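Local coordinates for uncharacterized protein (Legionella pneumophila subsp. pneumophila, PDB 5T2X), which is of unknown function but belongs to the DUF5630 family and folds as a single, predominantly helical chain without strands, at residues H130-Y143 against L156-H168. Residues are numbered along the deposited sequence; the frame is centred on the assembly and turned at random.
Sequences HCFYAYNSLSTWAY and LTLHYAQKACQYH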
loop_
_atom_site.group_PDB
_atom_site.type_symbol
_atom_site.label_atom_id
_atom_site.label_comp_id
_atom_site.label_asym_id
_atom_site.label_seq_id
_atom_site.Cartn_x
_atom_site.Cartn_y
_atom_site.Cartn_z
ATOM N N HIS A 130 -5.259 2.277 1.776
ATOM C CA HIS A 130 -3.859 2.542 1.436
ATOM C C HIS A 130 -3.010 1.275 1.497
ATOM O O HIS A 130 -1.840 1.307 1.882
ATOM C CB HIS A 130 -3.274 3.637 2.328
ATOM C CG HIS A 130 -4.105 4.881 2.371
ATOM N ND1 HIS A 130 -4.360 5.643 1.252
ATOM C CD2 HIS A 130 -4.744 5.491 3.397
ATOM C CE1 HIS A 130 -5.120 6.671 1.586
ATOM N NE2 HIS A 130 -5.368 6.603 2.881
ATOM N N CYS A 131 -3.599 0.151 1.098
ATOM C CA CYS A 131 -2.862 -1.104 1.052
ATOM C C CYS A 131 -1.874 -1.091 -0.107
ATOM O O CYS A 131 -2.231 -0.739 -1.237
ATOM C CB CYS A 131 -3.828 -2.279 0.913
ATOM S SG CYS A 131 -3.031 -3.894 0.811
ATOM N N PHE A 132 -0.624 -1.475 0.173
ATOM C CA PHE A 132 0.400 -1.474 -0.868
ATOM C C PHE A 132 0.062 -2.459 -1.978
ATOM O O PHE A 132 0.311 -2.182 -3.158
ATOM C CB PHE A 132 1.769 -1.802 -0.271
ATOM C CG PHE A 132 2.850 -1.986 -1.304
ATOM C CD1 PHE A 132 3.538 -0.895 -1.807
ATOM C CD2 PHE A 132 3.171 -3.251 -1.777
ATOM C CE1 PHE A 132 4.527 -1.060 -2.760
ATOM C CE2 PHE A 132 4.155 -3.421 -2.730
ATOM C CZ PHE A 132 4.837 -2.324 -3.221
ATOM N N TYR A 133 -0.486 -3.623 -1.620
ATOM C CA TYR A 133 -0.855 -4.610 -2.628
ATOM C C TYR A 133 -1.880 -4.043 -3.600
ATOM O O TYR A 133 -1.819 -4.311 -4.806
ATOM C CB TYR A 133 -1.403 -5.870 -1.955
ATOM C CG TYR A 133 -0.509 -6.456 -0.884
ATOM C CD1 TYR A 133 0.862 -6.564 -1.074
ATOM C CD2 TYR A 133 -1.039 -6.897 0.322
ATOM C CE1 TYR A 133 1.678 -7.100 -0.095
ATOM C CE2 TYR A 133 -0.233 -7.431 1.305
ATOM C CZ TYR A 133 1.124 -7.531 1.093
ATOM O OH TYR A 133 1.927 -8.065 2.075
ATOM N N ALA A 134 -2.826 -3.251 -3.094
ATOM C CA ALA A 134 -3.850 -2.669 -3.954
ATOM C C ALA A 134 -3.256 -1.614 -4.877
ATOM O O ALA A 134 -3.539 -1.599 -6.081
ATOM C CB ALA A 134 -4.971 -2.071 -3.105
ATOM N N TYR A 135 -2.434 -0.715 -4.327
ATOM C CA TYR A 135 -1.784 0.296 -5.156
ATOM C C TYR A 135 -0.912 -0.348 -6.226
ATOM O O TYR A 135 -0.878 0.117 -7.372
ATOM C CB TYR A 135 -0.952 1.236 -4.283
ATOM C CG TYR A 135 -1.769 2.254 -3.517
ATOM C CD1 TYR A 135 -2.891 2.841 -4.084
ATOM C CD2 TYR A 135 -1.417 2.624 -2.223
ATOM C CE1 TYR A 135 -3.641 3.775 -3.387
ATOM C CE2 TYR A 135 -2.161 3.556 -1.518
ATOM C CZ TYR A 135 -3.272 4.126 -2.105
ATOM O OH TYR A 135 -4.016 5.053 -1.410
ATOM N N ASN A 136 -0.208 -1.425 -5.875
ATOM C CA ASN A 136 0.625 -2.116 -6.853
ATOM C C ASN A 136 -0.225 -2.749 -7.948
ATOM O O ASN A 136 0.082 -2.622 -9.139
ATOM C CB ASN A 136 1.479 -3.176 -6.156
ATOM C CG ASN A 136 2.413 -3.892 -7.110
ATOM O OD1 ASN A 136 2.888 -3.312 -8.085
ATOM N ND2 ASN A 136 2.677 -5.164 -6.836
ATOM N N SER A 137 -1.306 -3.429 -7.562
ATOM C CA SER A 137 -2.152 -4.099 -8.544
ATOM C C SER A 137 -2.938 -3.095 -9.379
ATOM O O SER A 137 -3.126 -3.295 -10.585
ATOM C CB SER A 137 -3.094 -5.076 -7.840
ATOM O OG SER A 137 -3.891 -5.782 -8.774
ATOM N N LEU A 138 -3.403 -2.005 -8.760
ATOM C CA LEU A 138 -4.142 -0.995 -9.509
ATOM C C LEU A 138 -3.250 -0.257 -10.500
ATOM O O LEU A 138 -3.713 0.115 -11.584
ATOM C CB LEU A 138 -4.806 -0.004 -8.554
ATOM C CG LEU A 138 -6.086 -0.479 -7.865
ATOM C CD1 LEU A 138 -6.546 0.537 -6.835
ATOM C CD2 LEU A 138 -7.179 -0.732 -8.893
ATOM N N SER A 139 -1.980 -0.032 -10.153
ATOM C CA SER A 139 -1.072 0.617 -11.093
ATOM C C SER A 139 -0.790 -0.272 -12.297
ATOM O O SER A 139 -0.630 0.233 -13.413
ATOM C CB SER A 139 0.235 1.004 -10.398
ATOM O OG SER A 139 0.952 -0.142 -9.975
ATOM N N THR A 140 -0.728 -1.590 -12.093
ATOM C CA THR A 140 -0.621 -2.504 -13.226
ATOM C C THR A 140 -1.877 -2.452 -14.089
ATOM O O THR A 140 -1.790 -2.448 -15.323
ATOM C CB THR A 140 -0.370 -3.929 -12.729
ATOM O OG1 THR A 140 0.882 -3.981 -12.036
ATOM C CG2 THR A 140 -0.340 -4.906 -13.898
ATOM N N TRP A 141 -3.050 -2.398 -13.454
ATOM C CA TRP A 141 -4.304 -2.308 -14.195
ATOM C C TRP A 141 -4.351 -1.050 -15.052
ATOM O O TRP A 141 -4.713 -1.100 -16.231
ATOM C CB TRP A 141 -5.481 -2.345 -13.219
ATOM C CG TRP A 141 -6.779 -1.872 -13.794
ATOM C CD1 TRP A 141 -7.585 -2.545 -14.666
ATOM C CD2 TRP A 141 -7.438 -0.629 -13.517
ATOM N NE1 TRP A 141 -8.698 -1.794 -14.957
ATOM C CE2 TRP A 141 -8.633 -0.614 -14.264
ATOM C CE3 TRP A 141 -7.131 0.473 -12.713
ATOM C CZ2 TRP A 141 -9.520 0.460 -14.233
ATOM C CZ3 TRP A 141 -8.014 1.539 -12.683
ATOM C CH2 TRP A 141 -9.193 1.525 -13.437
ATOM N N ALA A 142 -3.982 0.094 -14.472
ATOM C CA ALA A 142 -4.017 1.338 -15.231
ATOM C C ALA A 142 -2.929 1.378 -16.294
ATOM O O ALA A 142 -3.118 1.997 -17.348
ATOM C CB ALA A 142 -3.892 2.534 -14.288
ATOM N N TYR A 143 -1.793 0.721 -16.049
ATOM C CA TYR A 143 -0.723 0.715 -17.042
ATOM C C TYR A 143 -1.121 -0.084 -18.276
ATOM O O TYR A 143 -0.839 0.330 -19.406
ATOM C CB TYR A 143 0.564 0.156 -16.439
ATOM C CG TYR A 143 1.700 0.083 -17.434
ATOM C CD1 TYR A 143 2.377 1.231 -17.827
ATOM C CD2 TYR A 143 2.090 -1.130 -17.988
ATOM C CE1 TYR A 143 3.412 1.174 -18.740
ATOM C CE2 TYR A 143 3.129 -1.197 -18.901
ATOM C CZ TYR A 143 3.785 -0.042 -19.273
ATOM O OH TYR A 143 4.818 -0.098 -20.180
ATOM N N LEU A 156 -3.481 7.670 -13.833
ATOM C CA LEU A 156 -3.824 6.800 -12.713
ATOM C C LEU A 156 -2.657 5.898 -12.337
ATOM O O LEU A 156 -2.425 5.641 -11.150
ATOM C CB LEU A 156 -5.054 5.959 -13.054
ATOM C CG LEU A 156 -6.397 6.683 -13.094
ATOM C CD1 LEU A 156 -7.512 5.696 -13.393
ATOM C CD2 LEU A 156 -6.650 7.402 -11.780
ATOM N N THR A 157 -1.918 5.408 -13.334
ATOM C CA THR A 157 -0.785 4.527 -13.065
ATOM C C THR A 157 0.222 5.200 -12.141
ATOM O O THR A 157 0.670 4.608 -11.153
ATOM C CB THR A 157 -0.108 4.120 -14.375
ATOM O OG1 THR A 157 -1.098 3.688 -15.317
ATOM C CG2 THR A 157 0.871 2.989 -14.132
ATOM N N LEU A 158 0.582 6.447 -12.448
ATOM C CA LEU A 158 1.550 7.155 -11.620
ATOM C C LEU A 158 0.935 7.604 -10.301
ATOM O O LEU A 158 1.637 7.680 -9.287
ATOM C CB LEU A 158 2.113 8.352 -12.384
ATOM C CG LEU A 158 3.432 8.919 -11.863
ATOM C CD1 LEU A 158 4.514 7.852 -11.913
ATOM C CD2 LEU A 158 3.841 10.136 -12.674
ATOM N N HIS A 159 -0.368 7.899 -10.293
ATOM C CA HIS A 159 -1.024 8.309 -9.056
ATOM C C HIS A 159 -1.028 7.183 -8.029
ATOM O O HIS A 159 -0.784 7.417 -6.839
ATOM C CB HIS A 159 -2.451 8.769 -9.342
ATOM C CG HIS A 159 -3.260 9.012 -8.107
ATOM N ND1 HIS A 159 -3.010 10.059 -7.247
ATOM C CD2 HIS A 159 -4.309 8.336 -7.582
ATOM C CE1 HIS A 159 -3.874 10.022 -6.249
ATOM N NE2 HIS A 159 -4.673 8.986 -6.427
ATOM N N TYR A 160 -1.314 5.956 -8.467
ATOM C CA TYR A 160 -1.334 4.832 -7.538
ATOM C C TYR A 160 0.056 4.558 -6.979
ATOM O O TYR A 160 0.200 4.224 -5.798
ATOM C CB TYR A 160 -1.898 3.590 -8.226
ATOM C CG TYR A 160 -3.373 3.687 -8.545
ATOM C CD1 TYR A 160 -4.269 4.217 -7.624
ATOM C CD2 TYR A 160 -3.870 3.259 -9.770
ATOM C CE1 TYR A 160 -5.620 4.312 -7.912
ATOM C CE2 TYR A 160 -5.218 3.351 -10.067
ATOM C CZ TYR A 160 -6.088 3.877 -9.135
ATOM O OH TYR A 160 -7.430 3.969 -9.428
ATOM N N ALA A 161 1.090 4.701 -7.811
ATOM C CA ALA A 161 2.454 4.520 -7.331
ATOM C C ALA A 161 2.865 5.651 -6.395
ATOM O O ALA A 161 3.609 5.426 -5.433
ATOM C CB ALA A 161 3.417 4.421 -8.513
ATOM N N GLN A 162 2.392 6.872 -6.659
ATOM C CA GLN A 162 2.706 7.994 -5.781
ATOM C C GLN A 162 2.066 7.816 -4.411
ATOM O O GLN A 162 2.670 8.154 -3.386
ATOM C CB GLN A 162 2.249 9.303 -6.425
ATOM C CG GLN A 162 2.421 10.530 -5.547
ATOM C CD GLN A 162 2.063 11.816 -6.269
ATOM O OE1 GLN A 162 1.852 11.823 -7.482
ATOM N NE2 GLN A 162 1.993 12.913 -5.523
ATOM N N LYS A 163 0.840 7.289 -4.373
ATOM C CA LYS A 163 0.201 7.003 -3.094
ATOM C C LYS A 163 0.957 5.932 -2.320
ATOM O O LYS A 163 1.019 5.988 -1.087
ATOM C CB LYS A 163 -1.253 6.584 -3.317
ATOM C CG LYS A 163 -2.224 7.750 -3.388
ATOM C CD LYS A 163 -2.295 8.463 -2.046
ATOM C CE LYS A 163 -3.242 9.646 -2.090
ATOM N NZ LYS A 163 -3.290 10.351 -0.780
ATOM N N ALA A 164 1.546 4.958 -3.019
ATOM C CA ALA A 164 2.349 3.953 -2.334
ATOM C C ALA A 164 3.571 4.577 -1.672
ATOM O O ALA A 164 4.043 4.078 -0.645
ATOM C CB ALA A 164 2.766 2.856 -3.312
ATOM N N CYS A 165 4.090 5.670 -2.239
ATOM C CA CYS A 165 5.225 6.355 -1.631
ATOM C C CYS A 165 4.836 7.050 -0.334
ATOM O O CYS A 165 5.676 7.210 0.556
ATOM C CB CYS A 165 5.815 7.374 -2.604
ATOM S SG CYS A 165 6.465 6.669 -4.126
ATOM N N GLN A 166 3.574 7.475 -0.211
ATOM C CA GLN A 166 3.145 8.192 0.984
ATOM C C GLN A 166 3.100 7.300 2.216
ATOM O O GLN A 166 3.179 7.811 3.338
ATOM C CB GLN A 166 1.764 8.815 0.770
ATOM C CG GLN A 166 1.709 9.901 -0.285
ATOM C CD GLN A 166 0.365 10.605 -0.314
ATOM O OE1 GLN A 166 -0.382 10.578 0.664
ATOM N NE2 GLN A 166 0.048 11.235 -1.440
ATOM N N TYR A 167 2.975 5.984 2.040
ATOM C CA TYR A 167 2.724 5.099 3.167
ATOM C C TYR A 167 3.644 3.889 3.256
ATOM O O TYR A 167 3.647 3.231 4.301
ATOM C CB TYR A 167 1.272 4.594 3.137
ATOM C CG TYR A 167 0.229 5.678 2.965
ATOM C CD1 TYR A 167 -0.182 6.453 4.041
ATOM C CD2 TYR A 167 -0.359 5.912 1.729
ATOM C CE1 TYR A 167 -1.141 7.441 3.888
ATOM C CE2 TYR A 167 -1.319 6.897 1.565
ATOM C CZ TYR A 167 -1.705 7.657 2.648
ATOM O OH TYR A 167 -2.660 8.637 2.492
ATOM N N HIS A 168 4.421 3.570 2.216
ATOM C CA HIS A 168 5.093 2.275 2.188
ATOM C C HIS A 168 6.593 2.372 1.927
ATOM O O HIS A 168 7.195 1.395 1.470
ATOM C CB HIS A 168 4.419 1.360 1.165
ATOM C CG HIS A 168 2.980 1.092 1.479
ATOM N ND1 HIS A 168 2.586 0.313 2.545
ATOM C CD2 HIS A 168 1.841 1.529 0.889
ATOM C CE1 HIS A 168 1.266 0.266 2.589
ATOM N NE2 HIS A 168 0.790 0.995 1.596
#
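Tyr135 and Tyr160 are reciprocal knobs in a knobs-into-holes helical hairpin: helices 132-147 and 153-167, consecutive in this all-alpha protein, pack antiparallel, the axes of segments 132-143 and 156-167 7.9 Å apart at 167°. Tyr135 fills the hole lined by Tyr160, Lys163, Ala164 and Tyr167; Tyr160 enters the one formed by Tyr135, Leu138, Ser139 and Trp141. The two tyrosine side chains run roughly perpendicular, their CD1 atoms 4.0 Å apart.

CH-pi contacts cover one face of each ring. Lys163 CB lies over the Tyr135 ring, 3.6 Å from its centroid, before the lysine chain bends at chi2 (-66°) and carries NZ to Gln166 OE1. Leu138 CB likewise lies over Tyr160, off-centre, while Trp141 CZ3 meets the edge of that ring. Toward the hairpin turn the backbones close to 4.4 Å between Ser139 CA and Thr157 CA; there Ala142 CB touches Leu156 CB at 3.8 Å and Thr157 CG2 packs on Tyr143 CB; the hydroxyl of Thr157 bonds back to Tyr153 O.

At the other end the rings of His130 and Tyr167 form an offset stack, planes 25° apart. His130, C-prime residue of the Schellman motif ending helix 117-128, also shares a 2.7 Å hydrogen bond between ND1 and Tyr135 OH, which ties the stack to the knob. The Phe132 ring turns its edge to the face of His168, whose ND1 bonds Tyr86 OH. The other ring nitrogen, His168 NE2, donates nearly in its ring plane to His130 O at 2.7 Å, and Phe132 CB stands over the centre of the same imidazole, 3.4 Å from its centroid.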